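Side-chain contacts in alpha-1,6-mannanase (Bacteroides thetaiotaomicron, PDB 4V1S), which probably hydrolyses alpha-1,6-linked mannan as a glycoside hydrolase of family 76 from a gut bacterium: residues 115-120 against 125-130; 276-279 against 283-286; 355-360 against 382-387. All blocks are in the same frame, centred on the assembly; numbering follows the deposited sequence. Where two conformers were deposited one is given.

Contact 1 of 3, residues 115-120 against 125-130; sequences NYWHPN and AGYATL
Ala-125 meets residues 115-120 at the indole of Trp-117, with its CB 3.4 Å from Trp-117 CZ2. The same methyl also lies against the carbonyl oxygens of His-118 and Pro-119, where the first strand turns its corner. Gly-126 forms the hydrogen-bonded antiparallel pair with His-118: Gly-126 N donates to His-118 O at 2.9 Å, and His-118 N returns a bond to Gly-126 O. Trp-117 carries its CG anti to the backbone N (chi1 179°), which swings the indole across the neighbouring strand until one face lies over Gly-126 N and CZ3 is 3.6 Å from Gly-126 CA. Tyr-127 is the non-hydrogen-bonded partner of Trp-117, and their side chains share one face of the hairpin. They form a T-shaped stack: Trp-117 CE3 points at the centre of the phenol ring, with the Trp-117 six-membered ring and Tyr-127 ring centroids 4.8 Å apart and the planes at 69°. Beyond the stack, Tyr-127 touches Ala-171 of helix 162-177 and Leu-152 of helix 142-159, and Lys-167 makes a cation-pi contact with Trp-117. Replacing Tyr-127 by an alanine would probably deprive the indole edge of its aromatic face, open a gap toward these helices and let the Trp-117 ring turn more freely. Ala-128 N then binds Tyr-116 O at 2.8 Å. Thr-129 O lies in the plane of the Tyr-116 ring, at its edge, and Leu-130 C is 3.5 Å from Tyr-116 CD2, while the Tyr-116 hydroxyl bonds Ser-79 O. Three backbone bonds thus fix the register of the hairpin, and the aromatic pair packs on one of its faces through dispersion and ring electrostatics.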
ATOM      1  N   ASN A 115       9.673   6.051  15.675  1.00 11.86           N
ATOM      2  CA  ASN A 115       8.999   5.660  16.920  1.00 13.00           C
ATOM      3  C   ASN A 115       8.531   4.234  16.874  1.00 11.90           C
ATOM      4  O   ASN A 115       8.351   3.628  17.921  1.00 13.64           O
ATOM      5  CB  ASN A 115       7.838   6.550  17.249  1.00 15.11           C
ATOM      6  CG  ASN A 115       8.273   7.963  17.570  1.00 16.55           C
ATOM      7  OD1 ASN A 115       9.228   8.183  18.310  1.00 22.91           O
ATOM      8  ND2 ASN A 115       7.556   8.931  17.027  1.00 16.07           N
ATOM      9  N   TYR A 116       8.263   3.724  15.675  1.00 10.78           N
ATOM     10  CA  TYR A 116       7.819   2.341  15.478  1.00 10.24           C
ATOM     11  C   TYR A 116       8.952   1.353  15.179  1.00 11.47           C
ATOM     12  O   TYR A 116       8.705   0.148  15.031  1.00 12.79           O
ATOM     13  CB  TYR A 116       6.803   2.289  14.336  1.00 11.03           C
ATOM     14  CG  TYR A 116       5.513   3.072  14.564  1.00 10.17           C
ATOM     15  CD1 TYR A 116       5.476   4.450  14.469  1.00 11.81           C
ATOM     16  CD2 TYR A 116       4.336   2.432  14.887  1.00  9.70           C
ATOM     17  CE1 TYR A 116       4.314   5.157  14.635  1.00 10.47           C
ATOM     18  CE2 TYR A 116       3.155   3.143  15.033  1.00 10.93           C
ATOM     19  CZ  TYR A 116       3.156   4.498  14.974  1.00  9.91           C
ATOM     20  OH  TYR A 116       1.981   5.182  15.175  1.00 13.16           O
ATOM     21  N   TRP A 117      10.180   1.859  15.008  1.00 10.47           N
ATOM     22  CA  TRP A 117      11.305   0.989  14.644  1.00 11.04           C
ATOM     23  C   TRP A 117      11.887   0.323  15.863  1.00 10.21           C
ATOM     24  O   TRP A 117      12.237   0.994  16.844  1.00 11.87           O
ATOM     25  CB  TRP A 117      12.378   1.818  13.976  1.00 11.78           C
ATOM     26  CG  TRP A 117      13.613   1.074  13.567  1.00 13.17           C
ATOM     27  CD1 TRP A 117      14.816   1.103  14.176  1.00 12.58           C
ATOM     28  CD2 TRP A 117      13.741   0.189  12.449  1.00 12.03           C
ATOM     29  NE1 TRP A 117      15.716   0.344  13.490  1.00 14.27           N
ATOM     30  CE2 TRP A 117      15.080  -0.257  12.438  1.00 15.48           C
ATOM     31  CE3 TRP A 117      12.849  -0.288  11.458  1.00 12.46           C
ATOM     32  CZ2 TRP A 117      15.585  -1.084  11.449  1.00 15.05           C
ATOM     33  CZ3 TRP A 117      13.353  -1.127  10.504  1.00 14.39           C
ATOM     34  CH2 TRP A 117      14.719  -1.539  10.520  1.00 15.30           C
ATOM     35  N   HIS A 118      12.059  -0.993  15.762  1.00 11.66           N
ATOM     36  CA  HIS A 118      12.774  -1.741  16.772  1.00 10.76           C
ATOM     37  C   HIS A 118      14.133  -2.155  16.241  1.00 10.43           C
ATOM     38  O   HIS A 118      14.199  -2.870  15.276  1.00 10.81           O
ATOM     39  CB  HIS A 118      11.986  -2.968  17.238  1.00 11.59           C
ATOM     40  CG  HIS A 118      12.369  -3.436  18.603  1.00 11.46           C
ATOM     41  ND1 HIS A 118      13.632  -3.903  18.910  1.00 12.88           N
ATOM     42  CD2 HIS A 118      11.662  -3.493  19.757  1.00 14.73           C
ATOM     43  CE1 HIS A 118      13.687  -4.218  20.187  1.00 13.32           C
ATOM     44  NE2 HIS A 118      12.498  -4.001  20.719  1.00 13.08           N
ATOM     45  N   PRO A 119      15.224  -1.727  16.909  1.00 12.50           N
ATOM     46  CA  PRO A 119      16.575  -1.979  16.346  1.00 12.94           C
ATOM     47  C   PRO A 119      17.069  -3.404  16.543  1.00 14.24           C
ATOM     48  O   PRO A 119      18.014  -3.799  15.905  1.00 15.72           O
ATOM     49  CB  PRO A 119      17.466  -1.035  17.130  1.00 17.31           C
ATOM     50  CG  PRO A 119      16.759  -0.844  18.425  1.00 18.24           C
ATOM     51  CD  PRO A 119      15.288  -0.883  18.107  1.00 15.13           C
ATOM     52  N   ASN A 120      16.430  -4.164  17.424  1.00 12.70           N
ATOM     53  CA  ASN A 120      16.868  -5.544  17.704  1.00 14.45           C
ATOM     54  C   ASN A 120      15.909  -6.210  18.654  1.00 13.24           C
ATOM     55  O   ASN A 120      16.035  -6.054  19.893  1.00 14.07           O
ATOM     56  CB  ASN A 120      18.290  -5.654  18.311  1.00 14.34           C
ATOM     57  CG  ASN A 120      18.633  -7.106  18.661  1.00 17.27           C
ATOM     58  OD1 ASN A 120      17.932  -8.032  18.210  1.00 16.90           O
ATOM     59  ND2 ASN A 120      19.655  -7.322  19.447  1.00 16.88           N
ATOM     60  N   ALA A 125      16.174  -6.390  13.480  1.00 12.69           N
ATOM     61  CA  ALA A 125      15.491  -5.094  13.473  1.00 13.50           C
ATOM     62  C   ALA A 125      14.278  -5.114  12.547  1.00 11.30           C
ATOM     63  O   ALA A 125      14.264  -5.835  11.547  1.00 13.79           O
ATOM     64  CB  ALA A 125      16.467  -4.024  12.980  1.00 13.02           C
ATOM     65  N   GLY A 126      13.289  -4.283  12.857  1.00 10.31           N
ATOM     66  CA  GLY A 126      12.155  -4.172  12.004  1.00  9.68           C
ATOM     67  C   GLY A 126      11.115  -3.278  12.652  1.00 10.08           C
ATOM     68  O   GLY A 126      11.153  -3.015  13.861  1.00 10.87           O
ATOM     69  N   TYR A 127      10.184  -2.784  11.841  1.00 12.64           N
ATOM     70  CA  TYR A 127       9.103  -1.960  12.368  1.00 10.22           C
ATOM     71  C   TYR A 127       8.047  -2.816  13.111  1.00 10.19           C
ATOM     72  O   TYR A 127       7.767  -3.923  12.711  1.00 11.44           O
ATOM     73  CB  TYR A 127       8.392  -1.203  11.243  1.00  9.46           C
ATOM     74  CG  TYR A 127       9.192  -0.060  10.648  1.00 10.02           C
ATOM     75  CD1 TYR A 127       9.307   1.166  11.310  1.00  9.68           C
ATOM     76  CD2 TYR A 127       9.870  -0.211   9.445  1.00 11.29           C
ATOM     77  CE1 TYR A 127      10.108   2.197  10.796  1.00 11.96           C
ATOM     78  CE2 TYR A 127      10.628   0.828   8.910  1.00 11.49           C
ATOM     79  CZ  TYR A 127      10.744   2.040   9.590  1.00 11.03           C
ATOM     80  OH  TYR A 127      11.508   3.051   9.043  1.00 14.44           O
ATOM     81  N   ALA A 128       7.512  -2.226  14.174  1.00 10.12           N
ATOM     82  CA  ALA A 128       6.390  -2.752  14.984  1.00 10.53           C
ATOM     83  C   ALA A 128       5.077  -2.090  14.607  1.00 10.78           C
ATOM     84  O   ALA A 128       5.051  -0.987  14.020  1.00 11.62           O
ATOM     85  CB  ALA A 128       6.690  -2.590  16.460  1.00 11.72           C
ATOM     86  N   THR A 129       3.987  -2.746  15.015  1.00 11.57           N
ATOM     87  CA  THR A 129       2.674  -2.263  14.708  1.00 11.95           C
ATOM     88  C   THR A 129       2.318  -1.013  15.531  1.00 12.50           C
ATOM     89  O   THR A 129       1.527  -0.176  15.098  1.00 12.84           O
ATOM     90  CB  THR A 129       1.620  -3.359  14.905  1.00 12.44           C
ATOM     91  OG1 THR A 129       0.461  -3.037  14.132  1.00 12.79           O
ATOM     92  CG2 THR A 129       1.308  -3.609  16.363  1.00 15.30           C
ATOM     93  N   LEU A 130       2.922  -0.891  16.703  1.00 12.99           N
ATOM     94  CA  LEU A 130       2.761   0.271  17.568  1.00 12.09           C
ATOM     95  C   LEU A 130       4.133   0.813  17.972  1.00 12.63           C
ATOM     96  O   LEU A 130       5.147   0.143  17.816  1.00 13.38           O
ATOM     97  CB  LEU A 130       1.970  -0.138  18.815  1.00 14.15           C
ATOM     98  CG  LEU A 130       0.457  -0.338  18.656  1.00 16.49           C
ATOM     99  CD1 LEU A 130      -0.132  -1.086  19.835  1.00 18.99           C
ATOM    100  CD2 LEU A 130      -0.265   0.990  18.442  1.00 17.29           C
TER

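Contact 2 of 3, residues 276-279 against 283-286; sequences KMYQ and DEKY
Met-277 packs on Tyr-286 in the dense half of this contact. Its CB sits above the middle of the phenol ring, 3.8 Å from the Tyr-286 centroid and 9° off the normal, a CH-pi contact. The side chain bends at chi3, bringing CE to 3.6 Å from Tyr-286 CE1; SD stands obliquely to the ring, a Met-aromatic contact. Lys-285 CE lies over the rim of the opposite face, so the ring is held between two aliphatic groups. Next to it the side-chain bases meet, with Tyr-278 CB 3.8 Å from Tyr-286 CB, and Ile-229 of helix 222-239 touches both Met-277 and Tyr-286. The outer half is more polar and faces solvent: Glu-284 is exposed and Tyr-278 partly so. Tyr-278 runs alongside Glu-284, whose bent chain curls back so that Tyr-278 OH donates to Glu-284 OE2 at 2.8 Å. The bond uses the syn side but lies 35° out of the carboxylate plane. Asp-283 O meets the Tyr-278 ring edge, and Asp-283 OD1 caps the new helix by accepting from Lys-285 N. The negative charges of Asp-283 and Glu-284 would probably interact favourably with the dipole of helix 284-301, at whose N-terminal end they sit.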
ATOM      1  N   LYS A 276       6.681  -4.882 -12.505  1.00 16.61           N
ATOM      2  CA  LYS A 276       8.121  -4.648 -12.320  0.50 18.31           C
ATOM      3  C   LYS A 276       8.944  -5.851 -12.756  1.00 18.08           C
ATOM      4  O   LYS A 276      10.027  -5.691 -13.321  1.00 19.62           O
ATOM      5  CB  LYS A 276       8.472  -4.255 -10.888  0.50 17.53           C
ATOM      6  CG  LYS A 276       7.833  -2.938 -10.485  0.50 19.69           C
ATOM      7  CD  LYS A 276       8.507  -2.284  -9.298  0.50 17.30           C
ATOM      8  CE  LYS A 276       9.748  -1.501  -9.723  0.50 19.27           C
ATOM      9  NZ  LYS A 276       9.364  -0.284 -10.504  0.50 29.19           N
ATOM     10  N   MET A 277       8.424  -7.056 -12.509  1.00 16.51           N
ATOM     11  CA  MET A 277       9.136  -8.269 -12.918  1.00 18.88           C
ATOM     12  C   MET A 277       9.199  -8.357 -14.428  1.00 21.05           C
ATOM     13  O   MET A 277      10.216  -8.772 -14.978  1.00 21.44           O
ATOM     14  CB  MET A 277       8.497  -9.510 -12.318  1.00 19.03           C
ATOM     15  CG  MET A 277       8.595  -9.510 -10.793  1.00 16.22           C
ATOM     16  SD  MET A 277       7.704 -10.801  -9.955  1.00 17.47           S
ATOM     17  CE  MET A 277       8.885 -12.149 -10.176  1.00 18.89           C
ATOM     18  N   TYR A 278       8.137  -7.915 -15.092  1.00 17.76           N
ATOM     19  CA  TYR A 278       8.143  -7.814 -16.541  1.00 21.63           C
ATOM     20  C   TYR A 278       9.232  -6.878 -17.044  1.00 23.21           C
ATOM     21  O   TYR A 278       9.996  -7.233 -17.948  1.00 27.97           O
ATOM     22  CB  TYR A 278       6.784  -7.335 -17.040  1.00 20.19           C
ATOM     23  CG  TYR A 278       6.763  -7.046 -18.520  1.00 23.99           C
ATOM     24  CD1 TYR A 278       7.082  -8.036 -19.445  1.00 26.49           C
ATOM     25  CD2 TYR A 278       6.413  -5.786 -18.993  1.00 27.01           C
ATOM     26  CE1 TYR A 278       7.064  -7.773 -20.803  1.00 31.94           C
ATOM     27  CE2 TYR A 278       6.377  -5.525 -20.345  1.00 33.90           C
ATOM     28  CZ  TYR A 278       6.713  -6.518 -21.244  1.00 29.07           C
ATOM     29  OH  TYR A 278       6.668  -6.252 -22.589  1.00 37.92           O
ATOM     30  N   GLN A 279       9.321  -5.690 -16.464  1.00 22.56           N
ATOM     31  CA  GLN A 279      10.367  -4.736 -16.876  1.00 24.95           C
ATOM     32  C   GLN A 279      11.777  -5.292 -16.639  1.00 27.79           C
ATOM     33  O   GLN A 279      12.675  -5.088 -17.469  1.00 29.89           O
ATOM     34  CB  GLN A 279      10.193  -3.401 -16.144  1.00 22.84           C
ATOM     35  CG  GLN A 279       8.912  -2.664 -16.515  1.00 29.79           C
ATOM     36  CD  GLN A 279       8.747  -2.373 -18.017  1.00 38.36           C
ATOM     37  OE1 GLN A 279       7.618  -2.276 -18.533  1.00 38.66           O
ATOM     38  NE2 GLN A 279       9.858  -2.221 -18.726  1.00 41.40           N
ATOM     39  N   ASP A 283      10.141 -10.934 -19.626  1.00 30.73           N
ATOM     40  CA  ASP A 283       9.370 -12.157 -19.851  1.00 27.80           C
ATOM     41  C   ASP A 283       7.892 -11.782 -19.892  1.00 30.32           C
ATOM     42  O   ASP A 283       7.310 -11.358 -18.897  1.00 24.82           O
ATOM     43  CB  ASP A 283       9.646 -13.188 -18.756  1.00 28.88           C
ATOM     44  CG  ASP A 283       8.983 -14.547 -19.022  1.00 32.18           C
ATOM     45  OD1 ASP A 283       7.973 -14.622 -19.755  1.00 30.87           O
ATOM     46  OD2 ASP A 283       9.474 -15.556 -18.468  1.00 41.17           O
ATOM     47  N   GLU A 284       7.290 -11.978 -21.057  1.00 33.08           N
ATOM     48  CA  GLU A 284       5.912 -11.569 -21.295  1.00 28.53           C
ATOM     49  C   GLU A 284       4.900 -12.266 -20.381  1.00 24.30           C
ATOM     50  O   GLU A 284       3.804 -11.767 -20.200  1.00 23.91           O
ATOM     51  CB  GLU A 284       5.536 -11.832 -22.764  1.00 32.25           C
ATOM     52  CG  GLU A 284       6.278 -10.968 -23.769  1.00 38.44           C
ATOM     53  CD  GLU A 284       5.843  -9.509 -23.765  1.00 40.99           C
ATOM     54  OE1 GLU A 284       4.658  -9.226 -23.480  1.00 39.34           O
ATOM     55  OE2 GLU A 284       6.695  -8.642 -24.058  1.00 44.14           O
ATOM     56  N   LYS A 285       5.253 -13.413 -19.813  1.00 21.32           N
ATOM     57  CA  LYS A 285       4.344 -14.078 -18.876  1.00 23.83           C
ATOM     58  C   LYS A 285       3.930 -13.171 -17.725  1.00 19.52           C
ATOM     59  O   LYS A 285       2.813 -13.270 -17.241  1.00 20.67           O
ATOM     60  CB  LYS A 285       4.956 -15.354 -18.300  1.00 24.95           C
ATOM     61  CG  LYS A 285       5.962 -15.146 -17.166  1.00 33.05           C
ATOM     62  CD  LYS A 285       6.638 -16.460 -16.808  1.00 35.91           C
ATOM     63  CE  LYS A 285       7.528 -16.318 -15.586  1.00 37.74           C
ATOM     64  NZ  LYS A 285       7.900 -17.661 -15.075  1.00 39.31           N
ATOM     65  N   TYR A 286       4.831 -12.310 -17.274  1.00 20.11           N
ATOM     66  CA  TYR A 286       4.515 -11.421 -16.160  1.00 18.78           C
ATOM     67  C   TYR A 286       3.486 -10.358 -16.580  1.00 19.18           C
ATOM     68  O   TYR A 286       2.571 -10.025 -15.808  1.00 17.83           O
ATOM     69  CB  TYR A 286       5.785 -10.760 -15.626  1.00 19.61           C
ATOM     70  CG  TYR A 286       6.741 -11.719 -14.949  1.00 19.58           C
ATOM     71  CD1 TYR A 286       6.374 -12.379 -13.787  1.00 19.74           C
ATOM     72  CD2 TYR A 286       8.020 -11.953 -15.465  1.00 21.04           C
ATOM     73  CE1 TYR A 286       7.231 -13.256 -13.146  1.00 17.83           C
ATOM     74  CE2 TYR A 286       8.906 -12.832 -14.836  1.00 22.27           C
ATOM     75  CZ  TYR A 286       8.510 -13.491 -13.685  1.00 17.97           C
ATOM     76  OH  TYR A 286       9.346 -14.361 -13.055  1.00 22.77           O
TER

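Contact 3 of 3, residues 355-360 against 382-387; sequences GRYPEH and YMYMRA
Tyr-357 and Tyr-384 both hold CG anti to their own carbonyl carbon (chi1 -69° and -62°), and from backbones far apart this sends the two phenols toward each other from opposite directions. The nearest CA atoms of the two segments, those of Tyr-357 and Met-383, are 12.5 Å apart, so the long side chains alone bridge the separation. They meet through their hydroxyls: Tyr-357 OH and Tyr-384 OH are 2.7 Å apart, a hydrogen bond in which either oxygen could be the donor. At both oxygens the line to the partner is well bent from the C-O bond, as suits a phenol that donates or accepts. The approach differs for the two rings. Tyr-357 OH lies in the plane of the Tyr-384 ring, at its edge, 3.4 Å from Tyr-384 CE2. Tyr-384 OH, by contrast, stands oblique to the Tyr-357 ring, 3.3 Å from Tyr-357 CZ. The ring planes are inclined at about 64°, and with Tyr-357 CZ still 4.1 Å from Tyr-384 CE2 the rings do not stack. Only 86 Å² is buried between the segments, which confirms a contact made by the ends of two residues. Both tyrosines are nevertheless buried, so each hydroxyl supplies the other with a polar partner away from bulk water. Their flanks are packed by other elements: Ile-346 of helix 334-350 touches both, and Cys-50 and Thr-53 of helix 46-61 touch Tyr-384. The bond therefore ties the loop that follows helix 334-350 to the middle of helix 374-394, alongside helix 46-61 near the start of the chain. The surrounding chain is mainly helical, as expected for the (alpha/alpha)6 barrel of family 76 glycoside hydrolases, and here a connecting loop meets one of its helices.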
ATOM      1  N   GLY A 355     -15.923  16.349   5.868  1.00 20.23           N
ATOM      2  CA  GLY A 355     -14.652  16.072   5.194  1.00 19.81           C
ATOM      3  C   GLY A 355     -13.972  14.766   5.600  1.00 19.20           C
ATOM      4  O   GLY A 355     -12.741  14.612   5.424  1.00 19.57           O
ATOM      5  N   ARG A 356     -14.774  13.829   6.116  1.00 18.07           N
ATOM      6  CA  ARG A 356     -14.312  12.490   6.500  1.00 16.89           C
ATOM      7  C   ARG A 356     -14.703  11.422   5.493  1.00 15.58           C
ATOM      8  O   ARG A 356     -15.597  11.622   4.658  1.00 17.63           O
ATOM      9  CB  ARG A 356     -14.808  12.126   7.890  1.00 15.84           C
ATOM     10  CG  ARG A 356     -14.387  13.179   8.906  1.00 19.72           C
ATOM     11  CD  ARG A 356     -14.690  12.706  10.285  1.00 20.05           C
ATOM     12  NE  ARG A 356     -14.292  13.694  11.275  1.00 22.75           N
ATOM     13  CZ  ARG A 356     -15.122  14.355  12.044  1.00 23.96           C
ATOM     14  NH1 ARG A 356     -16.439  14.189  11.938  1.00 46.96           N
ATOM     15  NH2 ARG A 356     -14.651  15.226  12.919  1.00 30.94           N
ATOM     16  N   TYR A 357     -14.001  10.292   5.573  1.00 17.18           N
ATOM     17  CA  TYR A 357     -14.163   9.193   4.620  1.00 14.92           C
ATOM     18  C   TYR A 357     -14.541   7.892   5.308  1.00 15.59           C
ATOM     19  O   TYR A 357     -14.066   7.594   6.419  1.00 15.86           O
ATOM     20  CB  TYR A 357     -12.874   9.009   3.791  1.00 15.22           C
ATOM     21  CG  TYR A 357     -12.698  10.187   2.878  1.00 15.21           C
ATOM     22  CD1 TYR A 357     -12.072  11.364   3.315  1.00 16.48           C
ATOM     23  CD2 TYR A 357     -13.244  10.172   1.598  1.00 15.99           C
ATOM     24  CE1 TYR A 357     -11.986  12.474   2.480  1.00 16.65           C
ATOM     25  CE2 TYR A 357     -13.138  11.272   0.752  1.00 14.29           C
ATOM     26  CZ  TYR A 357     -12.539  12.428   1.206  1.00 17.05           C
ATOM     27  OH  TYR A 357     -12.477  13.519   0.354  1.00 17.54           O
ATOM     28  N   PRO A 358     -15.400   7.104   4.646  1.00 17.09           N
ATOM     29  CA  PRO A 358     -15.815   5.827   5.171  1.00 17.79           C
ATOM     30  C   PRO A 358     -14.772   4.728   4.953  1.00 16.04           C
ATOM     31  O   PRO A 358     -13.844   4.858   4.143  1.00 18.15           O
ATOM     32  CB  PRO A 358     -17.066   5.534   4.359  1.00 17.38           C
ATOM     33  CG  PRO A 358     -16.720   6.082   3.000  1.00 16.81           C
ATOM     34  CD  PRO A 358     -15.997   7.367   3.324  1.00 18.23           C
ATOM     35  N   GLU A 359     -14.970   3.622   5.643  1.00 16.50           N
ATOM     36  CA  GLU A 359     -14.093   2.472   5.495  1.00 14.96           C
ATOM     37  C   GLU A 359     -14.150   1.850   4.090  1.00 14.36           C
ATOM     38  O   GLU A 359     -13.098   1.518   3.510  1.00 14.67           O
ATOM     39  CB  GLU A 359     -14.465   1.413   6.514  1.00 14.40           C
ATOM     40  CG  GLU A 359     -13.662   0.139   6.420  1.00 16.72           C
ATOM     41  CD  GLU A 359     -13.747  -0.732   7.658  1.00 18.10           C
ATOM     42  OE1 GLU A 359     -14.653  -0.548   8.508  1.00 21.00           O
ATOM     43  OE2 GLU A 359     -12.922  -1.656   7.779  1.00 21.43           O
ATOM     44  N   HIS A 360     -15.362   1.744   3.551  1.00 15.20           N
ATOM     45  CA  HIS A 360     -15.610   1.000   2.304  0.50 15.41           C
ATOM     46  C   HIS A 360     -15.895   1.984   1.155  1.00 14.71           C
ATOM     47  O   HIS A 360     -16.471   3.058   1.373  1.00 17.91           O
ATOM     48  CB  HIS A 360     -16.769   0.028   2.557  0.50 15.64           C
ATOM     49  CG  HIS A 360     -16.931  -1.054   1.527  0.50 15.49           C
ATOM     50  ND1 HIS A 360     -16.429  -2.333   1.684  0.50 15.88           N
ATOM     51  CD2 HIS A 360     -17.606  -1.059   0.352  0.50 12.27           C
ATOM     52  CE1 HIS A 360     -16.773  -3.063   0.641  0.50 13.05           C
ATOM     53  NE2 HIS A 360     -17.487  -2.305  -0.180  0.50 16.38           N
ATOM     54  N   TYR A 382      -3.832  10.015  -0.137  1.00 11.26           N
ATOM     55  CA  TYR A 382      -2.840   9.423  -1.019  1.00 11.54           C
ATOM     56  C   TYR A 382      -3.338   9.368  -2.472  1.00 10.68           C
ATOM     57  O   TYR A 382      -2.645   9.814  -3.396  1.00 11.22           O
ATOM     58  CB  TYR A 382      -2.446   8.050  -0.493  1.00 10.72           C
ATOM     59  CG  TYR A 382      -1.612   7.208  -1.423  1.00  9.44           C
ATOM     60  CD1 TYR A 382      -0.482   7.721  -2.021  1.00 12.19           C
ATOM     61  CD2 TYR A 382      -1.931   5.873  -1.665  1.00 12.22           C
ATOM     62  CE1 TYR A 382       0.305   6.939  -2.891  1.00 13.48           C
ATOM     63  CE2 TYR A 382      -1.183   5.093  -2.528  1.00 12.64           C
ATOM     64  CZ  TYR A 382      -0.052   5.612  -3.138  1.00 11.80           C
ATOM     65  OH  TYR A 382       0.661   4.818  -3.995  1.00 13.97           O
ATOM     66  N   MET A 383      -4.575   8.915  -2.659  1.00 11.95           N
ATOM     67  CA  MET A 383      -5.170   8.904  -4.000  1.00 11.58           C
ATOM     68  C   MET A 383      -5.240  10.293  -4.617  1.00 12.52           C
ATOM     69  O   MET A 383      -4.937  10.479  -5.805  1.00 13.82           O
ATOM     70  CB  MET A 383      -6.540   8.297  -3.961  1.00 12.79           C
ATOM     71  CG  MET A 383      -6.526   6.810  -3.691  1.00 13.81           C
ATOM     72  SD  MET A 383      -5.760   5.778  -4.957  1.00 15.34           S
ATOM     73  CE  MET A 383      -4.089   5.644  -4.372  1.00 18.20           C
ATOM     74  N   TYR A 384      -5.582  11.280  -3.806  1.00 11.95           N
ATOM     75  CA  TYR A 384      -5.652  12.640  -4.357  1.00 14.06           C
ATOM     76  C   TYR A 384      -4.301  13.142  -4.816  1.00 15.08           C
ATOM     77  O   TYR A 384      -4.210  13.824  -5.832  1.00 13.40           O
ATOM     78  CB  TYR A 384      -6.306  13.639  -3.384  1.00 12.79           C
ATOM     79  CG  TYR A 384      -7.735  13.351  -3.030  1.00 15.06           C
ATOM     80  CD1 TYR A 384      -8.630  12.834  -3.967  1.00 12.80           C
ATOM     81  CD2 TYR A 384      -8.207  13.589  -1.737  1.00 13.18           C
ATOM     82  CE1 TYR A 384      -9.928  12.508  -3.603  1.00 15.33           C
ATOM     83  CE2 TYR A 384      -9.543  13.350  -1.376  1.00 12.94           C
ATOM     84  CZ  TYR A 384     -10.392  12.803  -2.328  1.00 14.46           C
ATOM     85  OH  TYR A 384     -11.691  12.536  -1.998  1.00 15.59           O
ATOM     86  N   MET A 385      -3.250  12.854  -4.053  1.00 13.87           N
ATOM     87  CA  MET A 385      -1.934  13.295  -4.430  1.00 12.29           C
ATOM     88  C   MET A 385      -1.467  12.560  -5.705  1.00 12.39           C
ATOM     89  O   MET A 385      -0.818  13.153  -6.581  1.00 14.82           O
ATOM     90  CB  MET A 385      -0.942  13.104  -3.289  1.00 14.08           C
ATOM     91  CG  MET A 385       0.395  13.783  -3.529  1.00 12.43           C
ATOM     92  SD  MET A 385       0.343  15.556  -3.540  1.00 17.82           S
ATOM     93  CE  MET A 385       0.563  15.914  -1.801  1.00 19.18           C
ATOM     94  N   ARG A 386      -1.770  11.264  -5.787  1.00 14.21           N
ATOM     95  CA  ARG A 386      -1.472  10.513  -7.006  1.00 14.69           C
ATOM     96  C   ARG A 386      -2.142  11.111  -8.240  1.00 14.36           C
ATOM     97  O   ARG A 386      -1.517  11.304  -9.297  1.00 16.81           O
ATOM     98  CB  ARG A 386      -1.869   9.062  -6.865  1.00 14.43           C
ATOM     99  CG  ARG A 386      -1.054   8.303  -5.837  1.00 13.59           C
ATOM    100  CD  ARG A 386       0.307   7.952  -6.371  1.00 16.40           C
ATOM    101  NE  ARG A 386       0.277   6.706  -7.094  1.00 17.89           N
ATOM    102  CZ  ARG A 386       1.077   6.343  -8.081  1.00 15.03           C
ATOM    103  NH1 ARG A 386       1.984   7.163  -8.532  1.00 18.28           N
ATOM    104  NH2 ARG A 386       0.965   5.122  -8.596  1.00 17.85           N
ATOM    105  N   ALA A 387      -3.414  11.390  -8.103  1.00 13.15           N
ATOM    106  CA  ALA A 387      -4.182  12.021  -9.177  1.00 14.63           C
ATOM    107  C   ALA A 387      -3.590  13.391  -9.554  1.00 16.04           C
ATOM    108  O   ALA A 387      -3.482  13.711 -10.712  1.00 18.65           O
ATOM    109  CB  ALA A 387      -5.634  12.162  -8.758  1.00 17.38           C
TER

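Overall arrangement
From the N terminus, contact 1 comes first and closes a tight beta hairpin, the short connection between strands 117-121 and 124-127, set against helices 81-97, 142-159 and 162-177. Contact 2 follows, closing the turn between helices 264-281 and 284-301, with helices 202-219 and 222-239 packed beside it. Contact 3 closes a longer excursion, from the loop after helix 334-350 back to helix 374-394. The three lie in series, so none nests in or crosses another. They do not touch: nearest atoms are about 19 Å apart between contacts 1 and 2, and about 10 Å between contacts 2 and 3, so each joins neighbouring elements in a separate region of the mainly helical fold.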